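Side-chain contacts in thermotoga maritima TmcAL (Thermotoga maritima, PDB 5Y0T), which belongs to the HIGH nucleotidyl transferase family of the HUP clan and, in this model, carries a bound adenosine-5'-rp-alpha-thio-triphosphate: residues D107-F110 against L111-A115; V114-I117 against L118-Q121; R143-A146 against L147-Y150; D169-G172 against V173-H177. All blocks are in the same frame, centred on the assembly; numbering follows the deposited sequence.

Contact 1 (D107-F110 against L111-A115); sequences DIEF and LQRVA
F110 and V114, one helical turn apart, lie side by side and point the same way, so that the valine methyl CG2 comes over one face of the phenylalanine ring. V114 CG2 stands 4.0 Å from the centroid of the F110 ring, a CH-pi contact displaced toward the rim near CZ. The ring owes this place to its first torsion: with chi1 at 167°, CG is anti to the backbone N and swings beside the carbonyl carbon. L111 meets the same ring at a slant, its CD2 lying 3.6 Å from F110 CD2. On another side of the helix the Q112 amide passes across I108, with NE2 3.6 Å from I108 CG1. E109 and R113 also run athwart each other, their carboxylate and guanidinium planes 72° apart. OE1 of E109 and NH1 of R113 remain 4.0 Å apart, too far for a salt bridge although the charges are opposite. One face of the guanidinium lies over the backbone oxygen of E109 instead, and a water in its plane accepts from R113 NH2 and donates to D107 OD1. That same OD1 receives F110 N at 3.2 Å, from well above the carboxylate plane, while the second oxygen, OD2, forms a salt bridge with K163, which also makes a cation-pi contact with F110. D107 is thus the N-cap of helix 108-120: its carboxylate is tied to the helix backbone, to a lysine and, through water, to an arginine, an N-capped helix start.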
# COMPACT_ATOMS: atom_id res chain seq x y z
N ASP A 107 -39.94 -18.26 -3.26
CA ASP A 107 -40.27 -19.55 -3.86
C ASP A 107 -39.12 -20.53 -3.65
O ASP A 107 -38.23 -20.64 -4.51
CB ASP A 107 -40.53 -19.32 -5.36
CG ASP A 107 -41.12 -20.53 -6.06
OD1 ASP A 107 -41.08 -21.65 -5.51
OD2 ASP A 107 -41.60 -20.34 -7.20
N ILE A 108 -39.20 -21.35 -2.61
CA ILE A 108 -38.05 -22.16 -2.22
C ILE A 108 -37.92 -23.35 -3.18
O ILE A 108 -36.82 -23.81 -3.48
CB ILE A 108 -38.15 -22.68 -0.77
CG1 ILE A 108 -36.91 -23.48 -0.39
CG2 ILE A 108 -39.43 -23.51 -0.57
CD1 ILE A 108 -35.67 -22.64 -0.22
N GLU A 109 -39.06 -23.83 -3.66
CA GLU A 109 -39.08 -24.97 -4.57
C GLU A 109 -38.39 -24.64 -5.89
O GLU A 109 -37.63 -25.45 -6.41
CB GLU A 109 -40.51 -25.43 -4.83
CG GLU A 109 -41.18 -26.05 -3.62
CD GLU A 109 -42.19 -27.12 -4.01
OE1 GLU A 109 -42.27 -27.46 -5.21
OE2 GLU A 109 -42.90 -27.61 -3.11
N PHE A 110 -38.64 -23.44 -6.41
CA PHE A 110 -37.96 -22.99 -7.62
C PHE A 110 -36.45 -22.93 -7.40
O PHE A 110 -35.67 -23.42 -8.23
CB PHE A 110 -38.50 -21.62 -8.09
CG PHE A 110 -37.62 -20.97 -9.14
CD1 PHE A 110 -37.63 -21.42 -10.44
CD2 PHE A 110 -36.77 -19.93 -8.80
CE1 PHE A 110 -36.81 -20.84 -11.41
CE2 PHE A 110 -35.95 -19.34 -9.75
CZ PHE A 110 -35.97 -19.80 -11.06
N LEU A 111 -36.02 -22.36 -6.27
CA LEU A 111 -34.59 -22.19 -6.02
C LEU A 111 -33.89 -23.54 -5.85
O LEU A 111 -32.76 -23.74 -6.30
CB LEU A 111 -34.36 -21.33 -4.78
CG LEU A 111 -35.00 -19.94 -4.85
CD1 LEU A 111 -34.68 -19.15 -3.58
CD2 LEU A 111 -34.53 -19.20 -6.09
N GLN A 112 -34.57 -24.48 -5.21
CA GLN A 112 -34.02 -25.81 -5.03
C GLN A 112 -33.89 -26.56 -6.36
O GLN A 112 -32.91 -27.27 -6.57
CB GLN A 112 -34.87 -26.62 -4.04
CG GLN A 112 -34.47 -26.38 -2.57
CD GLN A 112 -35.52 -26.85 -1.59
OE1 GLN A 112 -36.57 -27.38 -1.97
NE2 GLN A 112 -35.24 -26.67 -0.30
N ARG A 113 -34.88 -26.40 -7.24
CA ARG A 113 -34.80 -27.02 -8.56
C ARG A 113 -33.60 -26.50 -9.32
O ARG A 113 -32.87 -27.26 -9.96
CB ARG A 113 -36.08 -26.77 -9.38
CG ARG A 113 -37.00 -27.98 -9.49
CD ARG A 113 -38.09 -27.82 -10.57
NE ARG A 113 -38.85 -26.58 -10.43
CZ ARG A 113 -39.77 -26.35 -9.49
NH1 ARG A 113 -40.03 -27.27 -8.57
NH2 ARG A 113 -40.41 -25.18 -9.45
N VAL A 114 -33.38 -25.19 -9.27
CA VAL A 114 -32.25 -24.61 -9.98
C VAL A 114 -30.94 -25.07 -9.36
O VAL A 114 -30.02 -25.46 -10.08
CB VAL A 114 -32.30 -23.06 -10.00
CG1 VAL A 114 -30.99 -22.49 -10.55
CG2 VAL A 114 -33.47 -22.58 -10.83
N ALA A 115 -30.86 -25.07 -8.03
CA ALA A 115 -29.62 -25.50 -7.38
C ALA A 115 -29.27 -26.94 -7.75
O ALA A 115 -28.10 -27.26 -7.95
CB ALA A 115 -29.71 -25.36 -5.87
O HOH W 1 -42.14 -23.41 -7.60

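Contact 2 (V114-I117 against L118-Q121); sequences VARI and LYEQ
The R116 chain leaves the backbone with CG anti to N (chi1 172°) and then folds at chi2 and chi3, a double bend that carries its CD and guanidinium toward E120, one turn further on. The glutamate answers with an extended chain, and the two make an i to i+4 salt bridge on the exposed side of the last turns of helix 108-120. The charged link is a weak one: R116 NH1 lies 3.4 Å from E120 OE2, the N-H...O angle is 143°, and the planes of the two groups are 69° apart. Much of the touch is carried by the aliphatic part, since R116 CD sits 3.2 Å from the same OE2. Y119 runs alongside the arginine, and NH1 of R116 approaches its ring at the edge, 3.8 Å from CD2. An apolar pair is made by V114 and L118, which lie side by side, V114 CG1 4.1 Å from L118 CD1. These residues pack against helix 139-153 through L147 and R143, while A115, L118 and Y119 touch helix 167-182. The helix closes at Q121, whose positive phi takes the chain out of helical geometry just after its N has bonded to I117 O at 2.8 Å. Its side chain curls back as well: Q121 NE2 donates to L118 O at 2.8 Å, with that oxygen lying close to the plane of the glutamine amide.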
# COMPACT_ATOMS: atom_id res chain seq x y z
N VAL A 114 -33.38 -25.19 -9.27
CA VAL A 114 -32.25 -24.61 -9.98
C VAL A 114 -30.94 -25.07 -9.36
O VAL A 114 -30.02 -25.46 -10.08
CB VAL A 114 -32.30 -23.06 -10.00
CG1 VAL A 114 -30.99 -22.49 -10.55
CG2 VAL A 114 -33.47 -22.58 -10.83
N ALA A 115 -30.86 -25.07 -8.03
CA ALA A 115 -29.62 -25.50 -7.38
C ALA A 115 -29.27 -26.94 -7.75
O ALA A 115 -28.10 -27.26 -7.95
CB ALA A 115 -29.71 -25.36 -5.87
N ARG A 116 -30.29 -27.79 -7.87
CA ARG A 116 -30.08 -29.20 -8.23
C ARG A 116 -29.46 -29.35 -9.63
O ARG A 116 -28.53 -30.14 -9.84
CB ARG A 116 -31.42 -29.95 -8.13
CG ARG A 116 -31.40 -31.38 -8.65
CD ARG A 116 -30.51 -32.27 -7.82
NE ARG A 116 -30.93 -32.39 -6.43
CZ ARG A 116 -30.35 -33.19 -5.54
NH1 ARG A 116 -29.33 -33.96 -5.91
NH2 ARG A 116 -30.79 -33.24 -4.29
N ILE A 117 -29.98 -28.59 -10.60
CA ILE A 117 -29.42 -28.61 -11.95
C ILE A 117 -27.97 -28.18 -11.95
O ILE A 117 -27.12 -28.84 -12.55
CB ILE A 117 -30.24 -27.72 -12.90
CG1 ILE A 117 -31.66 -28.26 -13.02
CG2 ILE A 117 -29.59 -27.67 -14.29
CD1 ILE A 117 -32.65 -27.26 -13.62
N LEU A 118 -27.67 -27.08 -11.25
CA LEU A 118 -26.29 -26.59 -11.18
C LEU A 118 -25.37 -27.56 -10.45
O LEU A 118 -24.16 -27.62 -10.71
CB LEU A 118 -26.23 -25.22 -10.49
CG LEU A 118 -27.09 -24.10 -11.10
CD1 LEU A 118 -26.93 -22.83 -10.29
CD2 LEU A 118 -26.71 -23.86 -12.56
N TYR A 119 -25.93 -28.30 -9.51
CA TYR A 119 -25.18 -29.31 -8.77
C TYR A 119 -24.91 -30.54 -9.64
O TYR A 119 -23.78 -31.02 -9.73
CB TYR A 119 -25.94 -29.71 -7.50
CG TYR A 119 -25.33 -30.86 -6.73
CD1 TYR A 119 -24.01 -30.81 -6.27
CD2 TYR A 119 -26.09 -31.99 -6.44
CE1 TYR A 119 -23.46 -31.87 -5.56
CE2 TYR A 119 -25.54 -33.05 -5.73
CZ TYR A 119 -24.24 -32.99 -5.29
OH TYR A 119 -23.72 -34.05 -4.59
N GLU A 120 -25.94 -31.05 -10.30
CA GLU A 120 -25.77 -32.27 -11.08
C GLU A 120 -25.11 -32.03 -12.43
O GLU A 120 -24.48 -32.94 -12.98
CB GLU A 120 -27.12 -32.96 -11.26
CG GLU A 120 -27.61 -33.56 -9.96
CD GLU A 120 -28.92 -34.27 -10.12
OE1 GLU A 120 -29.51 -34.17 -11.21
OE2 GLU A 120 -29.34 -34.94 -9.16
N GLN A 121 -25.21 -30.81 -12.93
CA GLN A 121 -24.56 -30.44 -14.19
C GLN A 121 -24.93 -31.38 -15.34
O GLN A 121 -24.05 -31.99 -15.95
CB GLN A 121 -23.03 -30.41 -14.02
CG GLN A 121 -22.50 -29.28 -13.13
CD GLN A 121 -22.54 -27.93 -13.85
OE1 GLN A 121 -22.16 -27.83 -15.01
NE2 GLN A 121 -23.01 -26.89 -13.15

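Contact 3 (R143-A146 against L147-Y150)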
# COMPACT_ATOMS: atom_id res chain seq x y z
N ARG A 143 -25.16 -18.46 -17.72
CA ARG A 143 -25.85 -19.41 -16.87
C ARG A 143 -27.36 -19.20 -16.92
O ARG A 143 -28.13 -20.16 -17.00
CB ARG A 143 -25.36 -19.30 -15.42
CG ARG A 143 -26.12 -20.19 -14.44
CD ARG A 143 -25.43 -20.22 -13.07
NE ARG A 143 -25.52 -18.94 -12.37
CZ ARG A 143 -25.03 -18.70 -11.16
NH1 ARG A 143 -24.39 -19.65 -10.48
NH2 ARG A 143 -25.18 -17.50 -10.62
N LYS A 144 -27.78 -17.94 -16.90
CA LYS A 144 -29.20 -17.60 -16.98
C LYS A 144 -29.82 -18.10 -18.29
O LYS A 144 -30.84 -18.79 -18.27
CB LYS A 144 -29.39 -16.08 -16.85
CG LYS A 144 -30.86 -15.64 -16.84
CD LYS A 144 -31.02 -14.15 -16.56
CE LYS A 144 -30.37 -13.29 -17.65
NZ LYS A 144 -30.65 -11.83 -17.45
N TYR A 145 -29.19 -17.76 -19.40
CA TYR A 145 -29.68 -18.15 -20.72
C TYR A 145 -29.65 -19.67 -20.87
O TYR A 145 -30.56 -20.26 -21.46
CB TYR A 145 -28.84 -17.50 -21.82
CG TYR A 145 -28.84 -15.99 -21.77
CD1 TYR A 145 -29.97 -15.29 -21.35
CD2 TYR A 145 -27.71 -15.26 -22.11
CE1 TYR A 145 -29.98 -13.91 -21.30
CE2 TYR A 145 -27.71 -13.89 -22.06
CZ TYR A 145 -28.84 -13.21 -21.65
OH TYR A 145 -28.84 -11.84 -21.59
N ALA A 146 -28.61 -20.30 -20.32
CA ALA A 146 -28.48 -21.75 -20.41
C ALA A 146 -29.59 -22.45 -19.63
O ALA A 146 -30.16 -23.45 -20.09
CB ALA A 146 -27.12 -22.19 -19.92
N LEU A 147 -29.91 -21.91 -18.46
CA LEU A 147 -30.99 -22.45 -17.64
C LEU A 147 -32.32 -22.29 -18.34
O LEU A 147 -33.14 -23.21 -18.35
CB LEU A 147 -31.01 -21.78 -16.26
CG LEU A 147 -29.89 -22.19 -15.31
CD1 LEU A 147 -29.85 -21.28 -14.10
CD2 LEU A 147 -30.06 -23.63 -14.88
N MET A 148 -32.53 -21.12 -18.95
CA MET A 148 -33.75 -20.87 -19.71
C MET A 148 -33.91 -21.88 -20.83
O MET A 148 -35.00 -22.41 -21.04
CB MET A 148 -33.75 -19.46 -20.29
CG MET A 148 -33.90 -18.37 -19.25
SD MET A 148 -33.78 -16.71 -19.96
CE MET A 148 -33.98 -15.73 -18.48
N ARG A 149 -32.82 -22.13 -21.55
CA ARG A 149 -32.87 -23.03 -22.69
C ARG A 149 -33.11 -24.45 -22.18
O ARG A 149 -33.84 -25.23 -22.81
CB ARG A 149 -31.59 -22.93 -23.52
CG ARG A 149 -31.50 -21.64 -24.33
CD ARG A 149 -30.16 -21.46 -25.01
NE ARG A 149 -29.94 -22.41 -26.10
CZ ARG A 149 -28.77 -22.57 -26.72
NH1 ARG A 149 -27.71 -21.86 -26.34
NH2 ARG A 149 -28.65 -23.46 -27.70
N TYR A 150 -32.53 -24.75 -21.03
CA TYR A 150 -32.75 -26.03 -20.36
C TYR A 150 -34.21 -26.18 -19.95
O TYR A 150 -34.84 -27.20 -20.22
CB TYR A 150 -31.83 -26.17 -19.14
CG TYR A 150 -31.83 -27.55 -18.52
CD1 TYR A 150 -31.15 -28.59 -19.13
CD2 TYR A 150 -32.51 -27.81 -17.34
CE1 TYR A 150 -31.14 -29.86 -18.58
CE2 TYR A 150 -32.52 -29.08 -16.78
CZ TYR A 150 -31.83 -30.10 -17.41
OH TYR A 150 -31.83 -31.36 -16.87
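L147 against R143 and M148 against K144 carry this contact, together with A146, the residue just before L147, whose CB lies 3.2 Å from L147 N. All lie within helix 139-153, where regular i to i+4 bonding sets side chains one turn apart next to each other. L147 settles alongside R143: its CD1 lies 3.9 Å from R143 CG, both chains pointing the same way, so the methyl rests on the aliphatic base of the arginine. The guanidinium continues past it to a salt bridge with E174. M148 is fully extended beyond CG, with chi2 at 176° and chi3 at -179°, and this straight chain lies beside K144. Its terminal CE reaches the lysine 3.5 Å from K144 CG, a methyl set against the lysine's methylene chain. The lysine bends at chi3, about the very CG-CD bond that the methionine methyl touches, and its NZ forms a salt bridge with E165. The sulfur of the methionine also meets Y145 at the ring edge, near its plane, 4.3 Å from CD1; the ring also meets Y137 edge-to-face. A146, by contrast, packs its methyl on F128 of helix 123-134, and R149 forms salt bridges with E131 and E132 of the same helix. Underneath, the backbone bonds are even; the one that carries M148 runs from its N to K144 O at 3.0 Å.

Contact 4 (D169-G172 against V173-H177); sequences DILG and VEYIH
L171 and Y175 make the apolar part of the contact, crossing one helical turn apart: L171 CD2 lies 4.2 Å from Y175 CZ and 3.9 Å from Y175 OH. The tyrosine is turned by a first torsion of -62°, which puts CG beside its own backbone N and brings one face of the ring over the carbonyl oxygen of L171, 3.3 Å above the ring plane and toward its rim. That oxygen is already the acceptor for Y175 N at 2.8 Å, so it takes a backbone bond and a ring face from the same residue. Among polar interactions, the backbone bonds run on regularly, V173 N to D169 O and I176 N to G172 O included. The acidic side chains find their partners elsewhere in the chain: D169 bonds through its two oxygens to S103 and S105, and E174 OE2 forms a salt bridge with R143. The Y175 side chain is about 5 Å from the bound adenosine-5'-rp-alpha-thio-triphosphate. Helix 167-182 lies among its neighbours, with L171, E174 and Y175 on helix 79-92, V173, I176 and H177 on helix 108-120, and Y175 and I176 against F188 of strand 187-192.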
# COMPACT_ATOMS: atom_id res chain seq x y z
N ASP A 169 -32.28 -13.96 -4.49
CA ASP A 169 -32.62 -15.30 -4.96
C ASP A 169 -31.40 -15.99 -5.60
O ASP A 169 -31.22 -17.19 -5.44
CB ASP A 169 -33.82 -15.24 -5.92
CG ASP A 169 -35.15 -15.23 -5.17
OD1 ASP A 169 -35.11 -15.45 -3.94
OD2 ASP A 169 -36.23 -15.01 -5.77
N ILE A 170 -30.56 -15.23 -6.31
CA ILE A 170 -29.28 -15.77 -6.78
C ILE A 170 -28.45 -16.33 -5.63
O ILE A 170 -27.95 -17.47 -5.70
CB ILE A 170 -28.44 -14.70 -7.48
CG1 ILE A 170 -29.19 -14.12 -8.67
CG2 ILE A 170 -27.09 -15.28 -7.92
CD1 ILE A 170 -28.57 -12.84 -9.20
N LEU A 171 -28.27 -15.52 -4.60
CA LEU A 171 -27.59 -15.96 -3.38
C LEU A 171 -28.22 -17.23 -2.83
O LEU A 171 -27.52 -18.16 -2.44
CB LEU A 171 -27.62 -14.87 -2.32
CG LEU A 171 -26.44 -13.90 -2.29
CD1 LEU A 171 -26.74 -12.77 -1.33
CD2 LEU A 171 -25.17 -14.64 -1.87
N GLY A 172 -29.55 -17.25 -2.78
CA GLY A 172 -30.29 -18.40 -2.30
C GLY A 172 -29.93 -19.69 -3.02
O GLY A 172 -29.70 -20.73 -2.39
N VAL A 173 -29.87 -19.61 -4.34
CA VAL A 173 -29.51 -20.77 -5.15
C VAL A 173 -28.09 -21.19 -4.80
O VAL A 173 -27.79 -22.37 -4.66
CB VAL A 173 -29.65 -20.47 -6.67
CG1 VAL A 173 -28.87 -21.47 -7.52
CG2 VAL A 173 -31.13 -20.47 -7.05
N GLU A 174 -27.21 -20.21 -4.63
CA GLU A 174 -25.82 -20.52 -4.31
C GLU A 174 -25.68 -21.14 -2.92
O GLU A 174 -24.83 -22.01 -2.73
CB GLU A 174 -24.94 -19.28 -4.42
CG GLU A 174 -24.89 -18.64 -5.83
CD GLU A 174 -24.05 -19.42 -6.84
OE1 GLU A 174 -23.63 -20.55 -6.55
OE2 GLU A 174 -23.81 -18.88 -7.95
N TYR A 175 -26.48 -20.71 -1.94
CA TYR A 175 -26.44 -21.37 -0.61
C TYR A 175 -26.81 -22.85 -0.73
O TYR A 175 -26.16 -23.72 -0.15
CB TYR A 175 -27.40 -20.74 0.42
CG TYR A 175 -27.17 -19.29 0.78
CD1 TYR A 175 -25.90 -18.81 1.02
CD2 TYR A 175 -28.25 -18.41 0.89
CE1 TYR A 175 -25.69 -17.48 1.35
CE2 TYR A 175 -28.05 -17.06 1.22
CZ TYR A 175 -26.77 -16.61 1.45
OH TYR A 175 -26.56 -15.29 1.75
N ILE A 176 -27.88 -23.11 -1.47
CA ILE A 176 -28.39 -24.45 -1.59
C ILE A 176 -27.42 -25.31 -2.39
O ILE A 176 -27.13 -26.45 -2.03
CB ILE A 176 -29.79 -24.45 -2.27
CG1 ILE A 176 -30.81 -23.73 -1.37
CG2 ILE A 176 -30.27 -25.87 -2.54
CD1 ILE A 176 -32.09 -23.31 -2.09
N HIS A 177 -26.90 -24.74 -3.47
CA HIS A 177 -25.90 -25.44 -4.28
C HIS A 177 -24.69 -25.80 -3.44
O HIS A 177 -24.22 -26.94 -3.50
CB HIS A 177 -25.48 -24.58 -5.47
CG HIS A 177 -24.51 -25.26 -6.38
ND1 HIS A 177 -23.70 -24.56 -7.26
CD2 HIS A 177 -24.20 -26.57 -6.55
CE1 HIS A 177 -22.94 -25.42 -7.93
NE2 HIS A 177 -23.23 -26.64 -7.52

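Followed from the N terminus, contact 1 opens helix 108-120 with its capped turn and contact 2 completes it, the two overlapping at V114 and A115. Contact 3 comes next, on helix 139-153, and contact 4 follows on helix 167-182; none of them nests inside or crosses another, and each is local, so no loop is closed by them. The tie between helices is made where contacts touch: V114 and L118 pack on L147, I117 on Y150, and A115 on I176. A salt bridge from R143 NH1 to E174 OE2 joins contact 3 to contact 4. Together they bind three helices, with the 108-120 helix touching the other two.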